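Local structure of CRISPR system CMR subunit Cmr7 1 (Sulfolobus solfataricus, 2X5Q) at residues Lys51-Ile56 against Glu184-Tyr189; Val58-Ala63 against Lys105-Arg110; Leu14-Ser19 against Lys152-Asn157; Ser21-Asn26 against Ser33-Tyr38. The protein serves, possibly as a homodimer, as a subunit of the CMR ribonucleoprotein complex, which carries CRISPR RNA in antiviral defence. One frame throughout, in Å; residues are numbered along the deposited sequence.

Contact 1: Lys51-Ile56 against Glu184-Tyr189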
loop_
_atom_site.group_PDB
_atom_site.type_symbol
_atom_site.label_atom_id
_atom_site.label_comp_id
_atom_site.label_asym_id
_atom_site.label_seq_id
_atom_site.Cartn_x
_atom_site.Cartn_y
_atom_site.Cartn_z
ATOM N N LYS A 51 -0.389 15.340 27.625
ATOM C CA LYS A 51 -1.582 15.497 26.771
ATOM C C LYS A 51 -2.031 14.199 26.101
ATOM O O LYS A 51 -3.069 14.178 25.424
ATOM C CB LYS A 51 -1.327 16.550 25.693
ATOM C CG LYS A 51 -0.705 17.850 26.183
ATOM C CD LYS A 51 -1.580 18.545 27.212
ATOM C CE LYS A 51 -0.903 19.806 27.731
ATOM N NZ LYS A 51 -1.446 20.194 29.058
ATOM N N GLY A 52 -1.237 13.137 26.258
ATOM C CA GLY A 52 -1.579 11.802 25.791
ATOM C C GLY A 52 -0.536 11.219 24.849
ATOM O O GLY A 52 0.653 11.521 24.944
ATOM N N LEU A 53 -1.010 10.391 23.924
ATOM C CA LEU A 53 -0.175 9.697 22.955
ATOM C C LEU A 53 -0.117 10.491 21.646
ATOM O O LEU A 53 -1.126 11.082 21.220
ATOM C CB LEU A 53 -0.778 8.307 22.703
ATOM C CG LEU A 53 -0.044 7.334 21.779
ATOM C CD1 LEU A 53 1.395 7.144 22.237
ATOM C CD2 LEU A 53 -0.813 5.997 21.748
ATOM N N HIS A 54 1.058 10.507 21.014
ATOM C CA HIS A 54 1.305 11.311 19.806
ATOM C C HIS A 54 2.081 10.559 18.747
ATOM O O HIS A 54 2.874 9.681 19.061
ATOM C CB HIS A 54 2.090 12.586 20.144
ATOM C CG HIS A 54 1.451 13.430 21.199
ATOM N ND1 HIS A 54 0.360 14.233 20.949
ATOM C CD2 HIS A 54 1.751 13.596 22.508
ATOM C CE1 HIS A 54 0.003 14.841 22.065
ATOM N NE2 HIS A 54 0.836 14.479 23.024
ATOM N N ASN A 55 1.889 10.980 17.495
ATOM C CA ASN A 55 2.608 10.452 16.331
ATOM C C ASN A 55 2.341 8.979 16.082
ATOM O O ASN A 55 3.257 8.140 16.149
ATOM C CB ASN A 55 4.119 10.700 16.418
ATOM C CG ASN A 55 4.463 12.153 16.514
ATOM O OD1 ASN A 55 3.844 12.982 15.839
ATOM N ND2 ASN A 55 5.453 12.488 17.357
ATOM N N ILE A 56 1.087 8.687 15.780
ATOM C CA ILE A 56 0.636 7.342 15.499
ATOM C C ILE A 56 0.627 7.128 13.983
ATOM O O ILE A 56 0.076 7.933 13.245
ATOM C CB ILE A 56 -0.785 7.093 16.056
ATOM C CG1 ILE A 56 -0.797 7.135 17.590
ATOM C CG2 ILE A 56 -1.325 5.719 15.599
ATOM C CD1 ILE A 56 -1.319 8.400 18.169
ATOM N N GLU A 184 -9.588 4.913 22.023
ATOM C CA GLU A 184 -10.112 5.702 20.899
ATOM C C GLU A 184 -9.442 5.379 19.578
ATOM O O GLU A 184 -10.098 5.210 18.556
ATOM C CB GLU A 184 -9.910 7.207 21.133
ATOM C CG GLU A 184 -10.898 7.861 22.064
ATOM C CD GLU A 184 -10.457 9.255 22.547
ATOM O OE1 GLU A 184 -9.339 9.739 22.195
ATOM O OE2 GLU A 184 -11.228 9.863 23.318
ATOM N N ILE A 185 -8.118 5.357 19.599
ATOM C CA ILE A 185 -7.330 5.366 18.372
ATOM C C ILE A 185 -7.187 4.019 17.683
ATOM O O ILE A 185 -7.321 3.939 16.475
ATOM C CB ILE A 185 -5.895 5.910 18.644
ATOM C CG1 ILE A 185 -5.958 7.375 19.061
ATOM C CG2 ILE A 185 -4.995 5.759 17.422
ATOM C CD1 ILE A 185 -4.707 7.799 19.792
ATOM N N PHE A 186 -6.872 2.973 18.437
ATOM C CA PHE A 186 -6.292 1.774 17.827
ATOM C C PHE A 186 -7.318 0.742 17.358
ATOM O O PHE A 186 -7.294 -0.424 17.757
ATOM C CB PHE A 186 -5.243 1.168 18.754
ATOM C CG PHE A 186 -4.016 2.006 18.854
ATOM C CD1 PHE A 186 -3.160 2.120 17.777
ATOM C CD2 PHE A 186 -3.749 2.745 19.995
ATOM C CE1 PHE A 186 -2.030 2.913 17.854
ATOM C CE2 PHE A 186 -2.620 3.532 20.067
ATOM C CZ PHE A 186 -1.767 3.616 19.000
ATOM N N ASN A 187 -8.210 1.200 16.491
ATOM C CA ASN A 187 -8.989 0.315 15.649
ATOM C C ASN A 187 -8.102 -0.147 14.492
ATOM O O ASN A 187 -7.148 0.544 14.108
ATOM C CB ASN A 187 -10.203 1.031 15.087
ATOM C CG ASN A 187 -11.011 1.725 16.139
ATOM O OD1 ASN A 187 -11.206 1.200 17.234
ATOM N ND2 ASN A 187 -11.510 2.914 15.813
ATOM N N TYR A 188 -8.410 -1.314 13.946
ATOM C CA TYR A 188 -7.614 -1.902 12.880
ATOM C C TYR A 188 -8.415 -2.953 12.119
ATOM O O TYR A 188 -9.524 -3.341 12.521
ATOM C CB TYR A 188 -6.315 -2.511 13.433
ATOM C CG TYR A 188 -6.515 -3.639 14.445
ATOM C CD1 TYR A 188 -6.418 -4.965 14.065
ATOM C CD2 TYR A 188 -6.799 -3.368 15.775
ATOM C CE1 TYR A 188 -6.605 -6.010 14.989
ATOM C CE2 TYR A 188 -6.974 -4.394 16.707
ATOM C CZ TYR A 188 -6.878 -5.710 16.303
ATOM O OH TYR A 188 -7.069 -6.723 17.206
ATOM N N TYR A 189 -7.861 -3.372 10.986
ATOM C CA TYR A 189 -8.467 -4.410 10.161
ATOM C C TYR A 189 -7.605 -5.658 10.272
ATOM O O TYR A 189 -6.385 -5.597 10.098
ATOM C CB TYR A 189 -8.591 -3.948 8.707
ATOM C CG TYR A 189 -9.740 -2.993 8.506
ATOM C CD1 TYR A 189 -10.935 -3.426 7.956
ATOM C CD2 TYR A 189 -9.635 -1.653 8.893
ATOM C CE1 TYR A 189 -12.003 -2.552 7.787
ATOM C CE2 TYR A 189 -10.700 -0.775 8.720
ATOM C CZ TYR A 189 -11.869 -1.234 8.172
ATOM O OH TYR A 189 -12.915 -0.388 8.015
#

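Contact 2: Val58-Ala63 against Lys105-Arg110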
loop_
_atom_site.group_PDB
_atom_site.type_symbol
_atom_site.label_atom_id
_atom_site.label_comp_id
_atom_site.label_asym_id
_atom_site.label_seq_id
_atom_site.Cartn_x
_atom_site.Cartn_y
_atom_site.Cartn_z
ATOM N N VAL A 58 -0.662 5.356 10.654
ATOM C CA VAL A 58 -1.810 4.647 10.105
ATOM C C VAL A 58 -1.349 4.036 8.794
ATOM O O VAL A 58 -1.059 4.744 7.839
ATOM C CB VAL A 58 -3.007 5.593 9.843
ATOM C CG1 VAL A 58 -4.253 4.793 9.327
ATOM C CG2 VAL A 58 -3.321 6.385 11.105
ATOM N N LEU A 59 -1.244 2.718 8.764
ATOM C CA LEU A 59 -0.787 2.029 7.565
ATOM C C LEU A 59 -1.989 1.597 6.746
ATOM O O LEU A 59 -2.589 0.572 7.037
ATOM C CB LEU A 59 0.058 0.831 7.975
ATOM C CG LEU A 59 1.176 0.427 7.034
ATOM C CD1 LEU A 59 2.180 1.568 6.952
ATOM C CD2 LEU A 59 1.822 -0.873 7.545
ATOM N N THR A 60 -2.348 2.381 5.730
ATOM C CA THR A 60 -3.511 2.064 4.886
ATOM C C THR A 60 -3.121 1.043 3.798
ATOM O O THR A 60 -1.960 0.907 3.470
ATOM C CB THR A 60 -4.164 3.349 4.268
ATOM O OG1 THR A 60 -3.242 4.001 3.391
ATOM C CG2 THR A 60 -4.563 4.351 5.369
ATOM N N GLY A 61 -4.097 0.334 3.240
ATOM C CA GLY A 61 -3.811 -0.747 2.284
ATOM C C GLY A 61 -3.195 -1.995 2.917
ATOM O O GLY A 61 -2.663 -2.850 2.199
ATOM N N TYR A 62 -3.313 -2.108 4.244
ATOM C CA TYR A 62 -2.793 -3.220 5.048
ATOM C C TYR A 62 -3.804 -3.706 6.084
ATOM O O TYR A 62 -4.586 -2.926 6.622
ATOM C CB TYR A 62 -1.503 -2.821 5.781
ATOM C CG TYR A 62 -0.309 -2.810 4.889
ATOM C CD1 TYR A 62 0.440 -3.972 4.693
ATOM C CD2 TYR A 62 0.057 -1.654 4.188
ATOM C CE1 TYR A 62 1.524 -3.984 3.852
ATOM C CE2 TYR A 62 1.150 -1.650 3.337
ATOM C CZ TYR A 62 1.881 -2.823 3.176
ATOM O OH TYR A 62 2.969 -2.848 2.342
ATOM N N ALA A 63 -3.789 -5.010 6.329
ATOM C CA ALA A 63 -4.478 -5.619 7.464
ATOM C C ALA A 63 -3.446 -6.492 8.204
ATOM O O ALA A 63 -2.329 -6.687 7.712
ATOM C CB ALA A 63 -5.654 -6.440 6.997
ATOM N N LYS A 105 5.610 12.730 4.447
ATOM C CA LYS A 105 5.035 11.794 3.491
ATOM C C LYS A 105 4.186 10.737 4.193
ATOM O O LYS A 105 3.291 10.131 3.588
ATOM C CB LYS A 105 6.161 11.102 2.701
ATOM C CG LYS A 105 6.053 11.255 1.225
ATOM C CD LYS A 105 7.050 10.366 0.466
ATOM C CE LYS A 105 6.389 9.731 -0.705
ATOM N NZ LYS A 105 5.521 10.691 -1.454
ATOM N N LEU A 106 4.473 10.505 5.467
ATOM C CA LEU A 106 3.826 9.434 6.205
ATOM C C LEU A 106 2.470 9.832 6.745
ATOM O O LEU A 106 2.219 11.014 7.022
ATOM C CB LEU A 106 4.703 8.974 7.362
ATOM C CG LEU A 106 5.928 8.163 6.958
ATOM C CD1 LEU A 106 6.818 7.922 8.174
ATOM C CD2 LEU A 106 5.479 6.849 6.273
ATOM N N TYR A 107 1.612 8.825 6.910
ATOM C CA TYR A 107 0.266 9.027 7.442
ATOM C C TYR A 107 0.291 8.942 8.974
ATOM O O TYR A 107 -0.061 7.915 9.578
ATOM C CB TYR A 107 -0.697 8.015 6.832
ATOM C CG TYR A 107 -2.169 8.243 7.123
ATOM C CD1 TYR A 107 -2.618 9.359 7.825
ATOM C CD2 TYR A 107 -3.126 7.358 6.632
ATOM C CE1 TYR A 107 -3.954 9.562 8.060
ATOM C CE2 TYR A 107 -4.471 7.553 6.876
ATOM C CZ TYR A 107 -4.878 8.641 7.600
ATOM O OH TYR A 107 -6.204 8.863 7.843
ATOM N N ILE A 108 0.700 10.052 9.588
ATOM C CA ILE A 108 0.888 10.123 11.030
ATOM C C ILE A 108 -0.251 10.957 11.615
ATOM O O ILE A 108 -0.509 12.059 11.141
ATOM C CB ILE A 108 2.275 10.759 11.369
ATOM C CG1 ILE A 108 3.433 9.878 10.866
ATOM C CG2 ILE A 108 2.410 11.023 12.867
ATOM C CD1 ILE A 108 4.846 10.572 10.949
ATOM N N ILE A 109 -0.945 10.440 12.626
ATOM C CA ILE A 109 -1.980 11.219 13.313
ATOM C C ILE A 109 -1.569 11.605 14.737
ATOM O O ILE A 109 -0.612 11.053 15.285
ATOM C CB ILE A 109 -3.352 10.495 13.322
ATOM C CG1 ILE A 109 -3.235 9.105 13.934
ATOM C CG2 ILE A 109 -3.891 10.393 11.899
ATOM C CD1 ILE A 109 -4.558 8.520 14.343
ATOM N N ARG A 110 -2.296 12.571 15.311
ATOM C CA ARG A 110 -1.963 13.161 16.604
ATOM C C ARG A 110 -0.522 13.670 16.531
ATOM O O ARG A 110 0.303 13.339 17.376
ATOM C CB ARG A 110 -2.105 12.147 17.743
ATOM C CG ARG A 110 -3.434 11.406 17.802
ATOM C CD ARG A 110 -4.525 12.295 18.280
ATOM N NE ARG A 110 -5.805 11.587 18.415
ATOM C CZ ARG A 110 -6.407 11.255 19.562
ATOM N NH1 ARG A 110 -5.862 11.521 20.748
ATOM N NH2 ARG A 110 -7.582 10.628 19.514
#

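Contact 3: Leu14-Ser19 against Lys152-Asn157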
loop_
_atom_site.group_PDB
_atom_site.type_symbol
_atom_site.label_atom_id
_atom_site.label_comp_id
_atom_site.label_asym_id
_atom_site.label_seq_id
_atom_site.Cartn_x
_atom_site.Cartn_y
_atom_site.Cartn_z
ATOM N N LEU A 14 5.249 -0.836 15.572
ATOM C CA LEU A 14 4.649 -1.760 16.523
ATOM C C LEU A 14 3.146 -1.677 16.307
ATOM O O LEU A 14 2.527 -0.687 16.700
ATOM C CB LEU A 14 5.055 -1.359 17.949
ATOM C CG LEU A 14 4.691 -2.192 19.177
ATOM C CD1 LEU A 14 5.483 -1.686 20.384
ATOM C CD2 LEU A 14 3.228 -2.168 19.497
ATOM N N PRO A 15 2.554 -2.695 15.648
ATOM C CA PRO A 15 1.093 -2.738 15.555
ATOM C C PRO A 15 0.443 -2.860 16.920
ATOM O O PRO A 15 0.869 -3.690 17.737
ATOM C CB PRO A 15 0.804 -4.011 14.727
ATOM C CG PRO A 15 2.083 -4.379 14.090
ATOM C CD PRO A 15 3.181 -3.845 14.978
ATOM N N ILE A 16 -0.578 -2.047 17.178
ATOM C CA ILE A 16 -1.337 -2.163 18.422
ATOM C C ILE A 16 -2.626 -2.951 18.146
ATOM O O ILE A 16 -3.574 -2.425 17.538
ATOM C CB ILE A 16 -1.638 -0.772 19.005
ATOM C CG1 ILE A 16 -0.334 0.013 19.206
ATOM C CG2 ILE A 16 -2.418 -0.869 20.329
ATOM C CD1 ILE A 16 0.609 -0.589 20.220
ATOM N N THR A 17 -2.640 -4.221 18.560
ATOM C CA THR A 17 -3.801 -5.096 18.392
ATOM C C THR A 17 -4.203 -5.686 19.728
ATOM O O THR A 17 -3.486 -5.530 20.701
ATOM C CB THR A 17 -3.496 -6.298 17.480
ATOM O OG1 THR A 17 -2.679 -7.227 18.189
ATOM C CG2 THR A 17 -2.795 -5.881 16.200
ATOM N N ASN A 18 -5.318 -6.433 19.743
ATOM C CA ASN A 18 -5.745 -7.179 20.931
ATOM C C ASN A 18 -4.832 -8.335 21.345
ATOM O O ASN A 18 -5.045 -8.903 22.419
ATOM C CB ASN A 18 -7.160 -7.759 20.752
ATOM C CG ASN A 18 -8.243 -6.706 20.841
ATOM O OD1 ASN A 18 -8.341 -5.985 21.836
ATOM N ND2 ASN A 18 -9.079 -6.624 19.807
ATOM N N SER A 19 -3.848 -8.703 20.519
ATOM C CA SER A 19 -3.027 -9.887 20.797
ATOM C C SER A 19 -1.574 -9.640 21.203
ATOM O O SER A 19 -0.839 -10.598 21.495
ATOM C CB SER A 19 -3.071 -10.832 19.599
ATOM O OG SER A 19 -4.397 -11.277 19.394
ATOM N N LYS A 152 -6.294 -1.545 28.626
ATOM C CA LYS A 152 -5.675 -1.267 29.926
ATOM C C LYS A 152 -4.356 -2.032 30.069
ATOM O O LYS A 152 -3.368 -1.467 30.526
ATOM C CB LYS A 152 -6.627 -1.623 31.080
ATOM C CG LYS A 152 -6.150 -1.151 32.452
ATOM C CD LYS A 152 -6.976 -1.724 33.599
ATOM C CE LYS A 152 -8.269 -0.915 33.850
ATOM N NZ LYS A 152 -9.202 -1.475 34.918
ATOM N N THR A 153 -4.344 -3.308 29.676
ATOM C CA THR A 153 -3.107 -4.105 29.705
ATOM C C THR A 153 -2.077 -3.552 28.716
ATOM O O THR A 153 -0.877 -3.541 29.001
ATOM C CB THR A 153 -3.356 -5.605 29.410
ATOM O OG1 THR A 153 -3.780 -5.770 28.051
ATOM C CG2 THR A 153 -4.407 -6.175 30.344
ATOM N N ILE A 154 -2.538 -3.032 27.584
ATOM C CA ILE A 154 -1.614 -2.388 26.634
ATOM C C ILE A 154 -0.957 -1.155 27.259
ATOM O O ILE A 154 0.246 -0.947 27.117
ATOM C CB ILE A 154 -2.302 -2.065 25.301
ATOM C CG1 ILE A 154 -2.524 -3.366 24.534
ATOM C CG2 ILE A 154 -1.479 -1.100 24.451
ATOM C CD1 ILE A 154 -3.303 -3.192 23.290
ATOM N N VAL A 155 -1.735 -0.354 27.976
ATOM C CA VAL A 155 -1.174 0.805 28.665
ATOM C C VAL A 155 -0.264 0.390 29.833
ATOM O O VAL A 155 0.829 0.927 29.978
ATOM C CB VAL A 155 -2.277 1.753 29.155
ATOM C CG1 VAL A 155 -1.698 2.836 30.033
ATOM C CG2 VAL A 155 -3.032 2.348 27.958
ATOM N N ASP A 156 -0.694 -0.583 30.633
ATOM C CA ASP A 156 0.029 -0.963 31.863
ATOM C C ASP A 156 1.243 -1.868 31.626
ATOM O O ASP A 156 2.222 -1.815 32.378
ATOM C CB ASP A 156 -0.909 -1.670 32.845
ATOM C CG ASP A 156 -2.031 -0.776 33.338
ATOM O OD1 ASP A 156 -1.892 0.468 33.306
ATOM O OD2 ASP A 156 -3.059 -1.330 33.743
ATOM N N ASN A 157 1.166 -2.705 30.603
ATOM C CA ASN A 157 2.204 -3.683 30.324
ATOM C C ASN A 157 3.059 -3.332 29.126
ATOM O O ASN A 157 4.150 -3.864 29.002
ATOM C CB ASN A 157 1.598 -5.070 30.070
ATOM C CG ASN A 157 0.999 -5.696 31.311
ATOM O OD1 ASN A 157 1.126 -5.175 32.421
ATOM N ND2 ASN A 157 0.344 -6.843 31.126
#

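Contact 4: Ser21-Asn26 against Ser33-Tyr38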
loop_
_atom_site.group_PDB
_atom_site.type_symbol
_atom_site.label_atom_id
_atom_site.label_comp_id
_atom_site.label_asym_id
_atom_site.label_seq_id
_atom_site.Cartn_x
_atom_site.Cartn_y
_atom_site.Cartn_z
ATOM N N SER A 21 1.641 -8.626 23.464
ATOM C CA SER A 21 1.976 -8.823 24.871
ATOM C C SER A 21 3.426 -8.455 25.090
ATOM O O SER A 21 4.268 -8.666 24.214
ATOM C CB SER A 21 1.751 -10.280 25.281
ATOM O OG SER A 21 2.598 -11.146 24.546
ATOM N N SER A 22 3.716 -7.908 26.257
ATOM C CA SER A 22 5.092 -7.676 26.662
ATOM C C SER A 22 5.778 -9.018 26.949
ATOM O O SER A 22 5.179 -9.915 27.524
ATOM C CB SER A 22 5.122 -6.773 27.897
ATOM O OG SER A 22 6.302 -6.963 28.649
ATOM N N GLU A 23 7.024 -9.155 26.518
ATOM C CA GLU A 23 7.821 -10.339 26.832
ATOM C C GLU A 23 9.059 -9.890 27.585
ATOM O O GLU A 23 9.459 -8.725 27.507
ATOM C CB GLU A 23 8.194 -11.117 25.560
ATOM C CG GLU A 23 7.229 -12.264 25.234
ATOM C CD GLU A 23 7.596 -13.033 23.950
ATOM O OE1 GLU A 23 7.285 -14.245 23.882
ATOM O OE2 GLU A 23 8.178 -12.427 23.009
ATOM N N ASP A 24 9.659 -10.820 28.314
ATOM C CA ASP A 24 10.751 -10.498 29.218
ATOM C C ASP A 24 11.856 -9.725 28.505
ATOM O O ASP A 24 12.235 -10.058 27.386
ATOM C CB ASP A 24 11.319 -11.776 29.856
ATOM C CG ASP A 24 10.343 -12.430 30.840
ATOM O OD1 ASP A 24 9.111 -12.241 30.670
ATOM O OD2 ASP A 24 10.806 -13.130 31.772
ATOM N N ASN A 25 12.342 -8.673 29.155
ATOM C CA ASN A 25 13.487 -7.910 28.675
ATOM C C ASN A 25 13.228 -7.203 27.345
ATOM O O ASN A 25 13.538 -7.731 26.271
ATOM C CB ASN A 25 14.734 -8.799 28.583
ATOM C CG ASN A 25 15.098 -9.444 29.925
ATOM O OD1 ASN A 25 14.769 -8.920 31.000
ATOM N ND2 ASN A 25 15.790 -10.582 29.866
ATOM N N ASN A 26 12.657 -6.004 27.446
ATOM C CA ASN A 26 12.460 -5.069 26.331
ATOM C C ASN A 26 11.966 -5.648 25.001
ATOM O O ASN A 26 12.299 -5.129 23.941
ATOM C CB ASN A 26 13.694 -4.138 26.130
ATOM C CG ASN A 26 14.922 -4.848 25.538
ATOM O OD1 ASN A 26 15.217 -6.001 25.853
ATOM N ND2 ASN A 26 15.667 -4.129 24.698
ATOM N N SER A 33 4.547 -15.232 15.154
ATOM C CA SER A 33 5.650 -15.180 14.204
ATOM C C SER A 33 6.485 -13.887 14.255
ATOM O O SER A 33 7.556 -13.821 13.627
ATOM C CB SER A 33 5.096 -15.384 12.794
ATOM O OG SER A 33 4.353 -16.591 12.748
ATOM N N VAL A 34 6.030 -12.894 15.023
ATOM C CA VAL A 34 6.678 -11.588 15.069
ATOM C C VAL A 34 6.966 -11.127 16.514
ATOM O O VAL A 34 6.060 -11.078 17.371
ATOM C CB VAL A 34 5.837 -10.520 14.341
ATOM C CG1 VAL A 34 6.581 -9.184 14.302
ATOM C CG2 VAL A 34 5.488 -10.985 12.925
ATOM N N SER A 35 8.248 -10.853 16.782
ATOM C CA SER A 35 8.678 -10.243 18.038
ATOM C C SER A 35 9.566 -9.032 17.758
ATOM O O SER A 35 10.457 -9.075 16.901
ATOM C CB SER A 35 9.428 -11.235 18.919
ATOM O OG SER A 35 8.553 -12.233 19.388
ATOM N N ILE A 36 9.314 -7.972 18.516
ATOM C CA ILE A 36 9.990 -6.692 18.373
ATOM C C ILE A 36 10.764 -6.391 19.661
ATOM O O ILE A 36 10.311 -6.715 20.751
ATOM C CB ILE A 36 8.943 -5.600 18.058
ATOM C CG1 ILE A 36 8.527 -5.718 16.587
ATOM C CG2 ILE A 36 9.465 -4.189 18.367
ATOM C CD1 ILE A 36 7.441 -4.737 16.167
ATOM N N GLU A 37 11.961 -5.839 19.518
ATOM C CA GLU A 37 12.740 -5.338 20.637
ATOM C C GLU A 37 12.729 -3.825 20.532
ATOM O O GLU A 37 12.715 -3.282 19.436
ATOM C CB GLU A 37 14.174 -5.854 20.551
ATOM C CG GLU A 37 15.043 -5.507 21.748
ATOM C CD GLU A 37 16.501 -5.904 21.573
ATOM O OE1 GLU A 37 17.136 -5.479 20.584
ATOM O OE2 GLU A 37 17.020 -6.615 22.455
ATOM N N TYR A 38 12.704 -3.134 21.655
ATOM C CA TYR A 38 12.823 -1.681 21.629
ATOM C C TYR A 38 14.014 -1.251 22.477
ATOM O O TYR A 38 14.460 -1.960 23.399
ATOM C CB TYR A 38 11.536 -1.011 22.083
ATOM C CG TYR A 38 11.213 -1.314 23.508
ATOM C CD1 TYR A 38 11.738 -0.532 24.527
ATOM C CD2 TYR A 38 10.415 -2.410 23.851
ATOM C CE1 TYR A 38 11.479 -0.813 25.836
ATOM C CE2 TYR A 38 10.156 -2.708 25.182
ATOM C CZ TYR A 38 10.693 -1.900 26.164
ATOM O OH TYR A 38 10.466 -2.151 27.480
#

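Contact 1: Lys51-Ile56 against Glu184-Tyr189
I56 divides its side chain between I185 and F186, and it can be followed outward from CB. The first branch, CG2, stands anti to the backbone N and approaches the phenyl ring obliquely, I56 CG2 lying 3.7 Å from F186 CE1. The other branch passes the far end of the same ring, with I56 CG1 3.9 Å from F186 CZ. Beyond it the tip turns to the second partner, and I56 CD1 meets I185 CD1 tip to tip at 3.8 Å. L53 supplies the remaining touch: with CG anti to its backbone N (chi1 -176°), it brings L53 CD2 to 3.5 Å from F186 CE2, at the ring edge and near its plane. I185 CG2 sits 3.9 Å above the centre of one F186 face, so the ring has a methyl group over a face as well as one at its rim. No hydrogen bond joins the two segments; all four touching residues are buried and meet through carbon alone. F186 is the first residue beyond the helix and the centre of an inverse gamma turn. The contact thus sets the C-terminal end of helix 172-185 against strand 52-60 beside the G1 beta bulge at N55 and I56, while F186 also packs on I16 and on K82 and I84 of strand 80-86.

Contact 2: Val58-Ala63 against Lys105-Arg110
V58 and Y107 form the tight half of this contact, gripping each other by backbone and side chain together. The amide V58 N donates to Y107 O at 2.8 Å in an almost straight bond (172°), the donor lying nearly along the C=O axis. Just beside it the valine leans over the phenol: V58 CB is 3.8 Å from the centroid of the Y107 ring, a CH-pi contact over one face, displaced toward the rim. Y107 gets there because its CG is anti to the backbone N (chi1 -171°), which swings the ring back across the neighbouring strand, with Y107 CB 3.4 Å from V58 O. Of the valine methyls, V58 CG1 meets the same ring 3.7 Å from Y107 CE2, and V58 CG2 touches I109 CG1 at 3.9 Å.

The outer half is slighter and more open. T60 adds a single methyl with little buried surface: T60 CG2 comes to the ring edge, in its plane and 3.5 Å from Y107 CE2, the two side chains crossing at about a right angle. T60 is partly exposed and Y107 exposed, so the exposed ring lies over the buried valine. T60 also packs on P77 of the second subunit, and K105, at the start of the other segment, makes salt bridges to D76 and D79 of that subunit. One backbone hydrogen bond joins the segments, next to the I56-I109 pairing of strands 52-60 and 108-109; that straight N-H...O bond gives direction, and apolar CH-pi and methyl contacts supply the rest.

Contact 3: Leu14-Ser19 against Lys152-Asn157
I154 touches I16 and T17 through one methyl group, in a small, buried helix-on-loop contact where helix 148-162 lies beside the chain just past the end of strand 11-15. All the touching on the helix side is done by I154 CD1. Its CG1 is anti to the carbonyl carbon and its chi2 of 174° is extended, which carries CD1 well out from the helix surface. There it meets I16 CG2 at 3.9 Å, the two isoleucine side chains crossing at a slant, and it also lies 3.5 Å from T17 O. That second approach is plain van der Waals contact of a methyl with a carbonyl oxygen; the two segments share no hydrogen bond.

T17 offers the helix only its backbone, because its side chain turns the other way, toward I64 of strand 62-65. Its hydroxyl is kept busy close by: S19 N donates to T17 OG1 at 3.0 Å, an ST turn that starts at T17. N18, inside this turn, is tied to the run-up to the helix, since OD1 accepts from D147 N and ND2 donates to S145 O.

On the helix, the backbone widens into a pi-type turn at 154-157, beginning at the very residue that makes the contact, and V155 packs on Y167 of helix 164-169. I16 itself pairs by backbone with K82. In the arrangement as a whole, helix 148-162 packs beside the loop that leaves strand 11-15 of the mixed sheet, with an ST turn at T17.

Contact 4: Ser21-Asn26 against Ser33-Tyr38
N26 is joined to Y38 by two hydrogen bonds, one from its backbone and one from its side-chain amide. Y38 N donates to N26 O at 3.1 Å, and in return N26 ND2 donates to Y38 O at 2.8 Å, tilted 18° from the carbonyl plane. Both backbone polar groups of Y38 are therefore taken up by the same asparagine. The amide can fold back this way because N26 CG sits between the backbone N and the carbonyl carbon (chi1 72°). N26 CB lies over one face of the tyrosine ring, 4.0 Å from the centroid of the Y38 ring, as a CH-pi contact. E37 flanks the pair: its CA points a hydrogen at N26 O, and E37 CG lies 3.3 Å from N26 ND2.

These bonds fall just before strand 27-29, which pairs antiparallel with strand 35-38 in a four-stranded meander that begins with strand 21-23. N26 thus carries the ladder one step beyond the regular strand, at the turn between the first two strands. Toward the other end of the segments the contact thins to a loose polar approach, E23 OE2 to S35 OG at 3.6 Å, reached by an extended glutamate that also packs on K29 of the intervening strand. Farther out, Y38 OH is hydrogen-bonded to Q40 OE1, the Y38 side chain rests on I28, and S35 pairs by backbone with L91 and K92 of strand 88-92.

How the contacts relate
The four contacts follow one another through the fold in the spatial order 2, 1, 3, 4. Centres of neighbours in this row lie about 11 or 12 Å apart and their atoms touch, whereas contacts 2 and 4 are about 22 Å apart, on opposite sides of the chain's centre. Contacts 1 and 2 share strand 52-60; contacts 1 and 3 reach the same mixed sheet and are joined by a probable hydrogen bond between Y188 OH and N18 N. Contact 4 belongs to the separate four-stranded sheet. Along the chain, contact 4 is nested within contact 3 and contact 2 within contact 1, while contacts 1 and 3 cross, so the C-terminal helices return to cover strands laid down early.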